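Local coordinates for putative diflavin flavoprotein A 3 (Synechocystis sp., PDB 6H0C) that probably passes electrons from NADH to oxygen, reducing it to water, this chain being its flavodiiron core with metallo-hydrolase-like and flavodoxin-like parts, at residues Ala259-Ser264 with Thr288-Glu293. Sequence-based numbering, arbitrary orientation.
Sequences ALIYAS and TAINAE
Leu260 and Tyr262 give and accept the backbone hydrogen bonds that hold strand 259-262 parallel to 288-291, the axes inclined by 22°. Leu260 N donates to Thr288 O at 3.0 Å, and Leu260 O accepts Ile290 N at 2.8 Å; Tyr262 N then reaches Ile290 O, and Tyr262 O takes Ala292 N just after the second strand ends. The last contact of this kind, Glu293 N to Ala263 O at 3.2 Å, is weak.

Apolar contacts lie on both faces of the sheet. On one, Ile261 and Ile290 run alongside each other in the same direction, with Ile261 CG1 3.9 Å from Ile290 CB; beyond them Ile261 CG2 meets the methyl of Ala292. Helices 297-306 and 323-335 pack on this face, against Ile290 and Ile261 respectively. On the other, with CG between the backbone N and the carbonyl carbon (chi1 54°), the Tyr262 ring turns back toward the neighbouring strand. CE2 comes within 3.9 Å of Ala289 CB, while Ile290 O sits over one ring face, displaced toward the rim.

Polar side chains gather where the strands give way to loops. Within the turn of its own segment, Asn291 OD1 accepts a weak bond from Glu293 N at 2.9 Å; ND2 of the same Asn291 side chain is hydrogen-bonded to Pro152 O. CG of Asn291 lies anti to the backbone N (chi1 -180°), which carries OD1 alongside Ser264, 3.5 Å from its CA. The carboxylate of Glu293 rests against Ser264 CB.

This is the first beta-alpha-beta unit of the flavodoxin-like part, with 288-291 on the edge strand. Four good backbone bonds fix the pairing; beyond the strands a single weak backbone bond, with van der Waals contacts of Asn291 and Glu293 on Ser264, joins the loops at the carboxyl end, where flavodoxin folds characteristically hold FMN.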
ATOM      1  N   ALA A 259      12.945   9.682  -8.739  1.00 26.14           N
ATOM      2  CA  ALA A 259      12.998   8.244  -8.477  1.00 24.08           C
ATOM      3  C   ALA A 259      13.291   8.032  -6.996  1.00 28.59           C
ATOM      4  O   ALA A 259      14.340   8.436  -6.497  1.00 29.92           O
ATOM      5  CB  ALA A 259      14.050   7.577  -9.337  1.00 21.37           C
ATOM      6  N   LEU A 260      12.347   7.421  -6.291  1.00 27.98           N
ATOM      7  CA  LEU A 260      12.463   7.242  -4.854  1.00 22.97           C
ATOM      8  C   LEU A 260      12.608   5.769  -4.571  1.00 26.67           C
ATOM      9  O   LEU A 260      11.632   5.017  -4.599  1.00 26.70           O
ATOM     10  CB  LEU A 260      11.244   7.821  -4.132  1.00 23.79           C
ATOM     11  CG  LEU A 260      11.049   7.510  -2.647  1.00 30.58           C
ATOM     12  CD1 LEU A 260      12.203   8.042  -1.839  1.00 31.48           C
ATOM     13  CD2 LEU A 260       9.738   8.119  -2.158  1.00 34.73           C
ATOM     14  N   ILE A 261      13.844   5.360  -4.321  1.00 24.78           N
ATOM     15  CA  ILE A 261      14.178   3.960  -4.122  1.00 25.48           C
ATOM     16  C   ILE A 261      14.258   3.646  -2.630  1.00 27.76           C
ATOM     17  O   ILE A 261      15.130   4.181  -1.939  1.00 27.89           O
ATOM     18  CB  ILE A 261      15.525   3.627  -4.804  1.00 23.47           C
ATOM     19  CG1 ILE A 261      15.432   3.928  -6.304  1.00 24.07           C
ATOM     20  CG2 ILE A 261      15.928   2.190  -4.517  1.00 27.17           C
ATOM     21  CD1 ILE A 261      16.761   3.964  -7.026  1.00 34.47           C
ATOM     22  N   TYR A 262      13.354   2.812  -2.119  1.00 20.08           N
ATOM     23  CA  TYR A 262      13.458   2.406  -0.716  1.00 21.78           C
ATOM     24  C   TYR A 262      13.525   0.886  -0.565  1.00 26.85           C
ATOM     25  O   TYR A 262      13.151   0.145  -1.471  1.00 26.96           O
ATOM     26  CB  TYR A 262      12.308   2.989   0.109  1.00 22.70           C
ATOM     27  CG  TYR A 262      10.913   2.712  -0.402  1.00 27.43           C
ATOM     28  CD1 TYR A 262      10.253   1.546  -0.069  1.00 31.51           C
ATOM     29  CD2 TYR A 262      10.242   3.641  -1.194  1.00 29.20           C
ATOM     30  CE1 TYR A 262       8.968   1.298  -0.528  1.00 35.70           C
ATOM     31  CE2 TYR A 262       8.960   3.405  -1.647  1.00 30.58           C
ATOM     32  CZ  TYR A 262       8.323   2.232  -1.309  1.00 35.73           C
ATOM     33  OH  TYR A 262       7.039   1.982  -1.756  1.00 38.22           O
ATOM     34  N   ALA A 263      14.017   0.428   0.582  1.00 25.61           N
ATOM     35  CA  ALA A 263      14.437  -0.964   0.728  1.00 24.81           C
ATOM     36  C   ALA A 263      13.293  -1.978   0.648  1.00 27.95           C
ATOM     37  O   ALA A 263      13.429  -3.013  -0.008  1.00 27.65           O
ATOM     38  CB  ALA A 263      15.185  -1.135   2.034  1.00 28.94           C
ATOM     39  N   SER A 264      12.178  -1.695   1.319  1.00 23.57           N
ATOM     40  CA  SER A 264      11.029  -2.601   1.294  1.00 27.19           C
ATOM     41  C   SER A 264       9.724  -1.888   1.650  1.00 29.06           C
ATOM     42  O   SER A 264       9.729  -0.731   2.095  1.00 27.55           O
ATOM     43  CB  SER A 264      11.256  -3.773   2.246  1.00 28.78           C
ATOM     44  OG  SER A 264      11.144  -3.333   3.584  1.00 31.53           O
ATOM     45  N   THR A 288       8.230   8.485  -8.708  1.00 24.41           N
ATOM     46  CA  THR A 288       8.180   7.084  -9.079  1.00 22.76           C
ATOM     47  C   THR A 288       8.830   6.301  -7.951  1.00 24.24           C
ATOM     48  O   THR A 288      10.052   6.228  -7.837  1.00 22.52           O
ATOM     49  CB  THR A 288       8.904   6.807 -10.409  1.00 27.11           C
ATOM     50  OG1 THR A 288       8.183   7.424 -11.481  1.00 28.98           O
ATOM     51  CG2 THR A 288       9.001   5.310 -10.667  1.00 24.05           C
ATOM     52  N   ALA A 289       7.998   5.749  -7.084  1.00 24.08           N
ATOM     53  CA  ALA A 289       8.489   4.915  -6.009  1.00 21.09           C
ATOM     54  C   ALA A 289       9.053   3.605  -6.566  1.00 25.84           C
ATOM     55  O   ALA A 289       8.506   3.024  -7.500  1.00 23.54           O
ATOM     56  CB  ALA A 289       7.377   4.640  -5.013  1.00 21.21           C
ATOM     57  N   ILE A 290      10.154   3.153  -5.982  1.00 22.67           N
ATOM     58  CA  ILE A 290      10.753   1.875  -6.324  1.00 21.92           C
ATOM     59  C   ILE A 290      10.999   1.077  -5.049  1.00 24.88           C
ATOM     60  O   ILE A 290      11.718   1.532  -4.147  1.00 22.37           O
ATOM     61  CB  ILE A 290      12.081   2.051  -7.064  1.00 23.56           C
ATOM     62  CG1 ILE A 290      11.869   2.814  -8.371  1.00 26.72           C
ATOM     63  CG2 ILE A 290      12.747   0.696  -7.284  1.00 24.36           C
ATOM     64  CD1 ILE A 290      11.275   1.975  -9.459  1.00 38.51           C
ATOM     65  N   ASN A 291      10.377  -0.094  -4.967  1.00 23.34           N
ATOM     66  CA  ASN A 291      10.628  -1.043  -3.892  1.00 23.37           C
ATOM     67  C   ASN A 291      11.813  -1.909  -4.315  1.00 24.93           C
ATOM     68  O   ASN A 291      11.683  -2.763  -5.194  1.00 22.85           O
ATOM     69  CB  ASN A 291       9.367  -1.881  -3.618  1.00 25.21           C
ATOM     70  CG  ASN A 291       9.548  -2.899  -2.498  1.00 25.91           C
ATOM     71  OD1 ASN A 291      10.663  -3.285  -2.161  1.00 29.14           O
ATOM     72  ND2 ASN A 291       8.435  -3.355  -1.934  1.00 25.40           N
ATOM     73  N   ALA A 292      12.973  -1.662  -3.712  1.00 23.28           N
ATOM     74  CA  ALA A 292      14.202  -2.346  -4.105  1.00 24.42           C
ATOM     75  C   ALA A 292      14.059  -3.859  -3.971  1.00 25.59           C
ATOM     76  O   ALA A 292      14.608  -4.630  -4.760  1.00 25.29           O
ATOM     77  CB  ALA A 292      15.373  -1.844  -3.267  1.00 23.81           C
ATOM     78  N   GLU A 293      13.295  -4.275  -2.971  1.00 23.51           N
ATOM     79  CA  GLU A 293      13.114  -5.689  -2.675  1.00 28.47           C
ATOM     80  C   GLU A 293      12.392  -6.437  -3.795  1.00 30.48           C
ATOM     81  O   GLU A 293      12.694  -7.590  -4.070  1.00 30.82           O
ATOM     82  CB  GLU A 293      12.331  -5.828  -1.374  1.00 32.71           C
ATOM     83  CG  GLU A 293      12.539  -7.110  -0.646  1.00 43.87           C
ATOM     84  CD  GLU A 293      11.929  -7.062   0.731  1.00 46.90           C
ATOM     85  OE1 GLU A 293      10.711  -6.818   0.828  1.00 40.22           O
ATOM     86  OE2 GLU A 293      12.668  -7.244   1.718  1.00 57.85           O
TER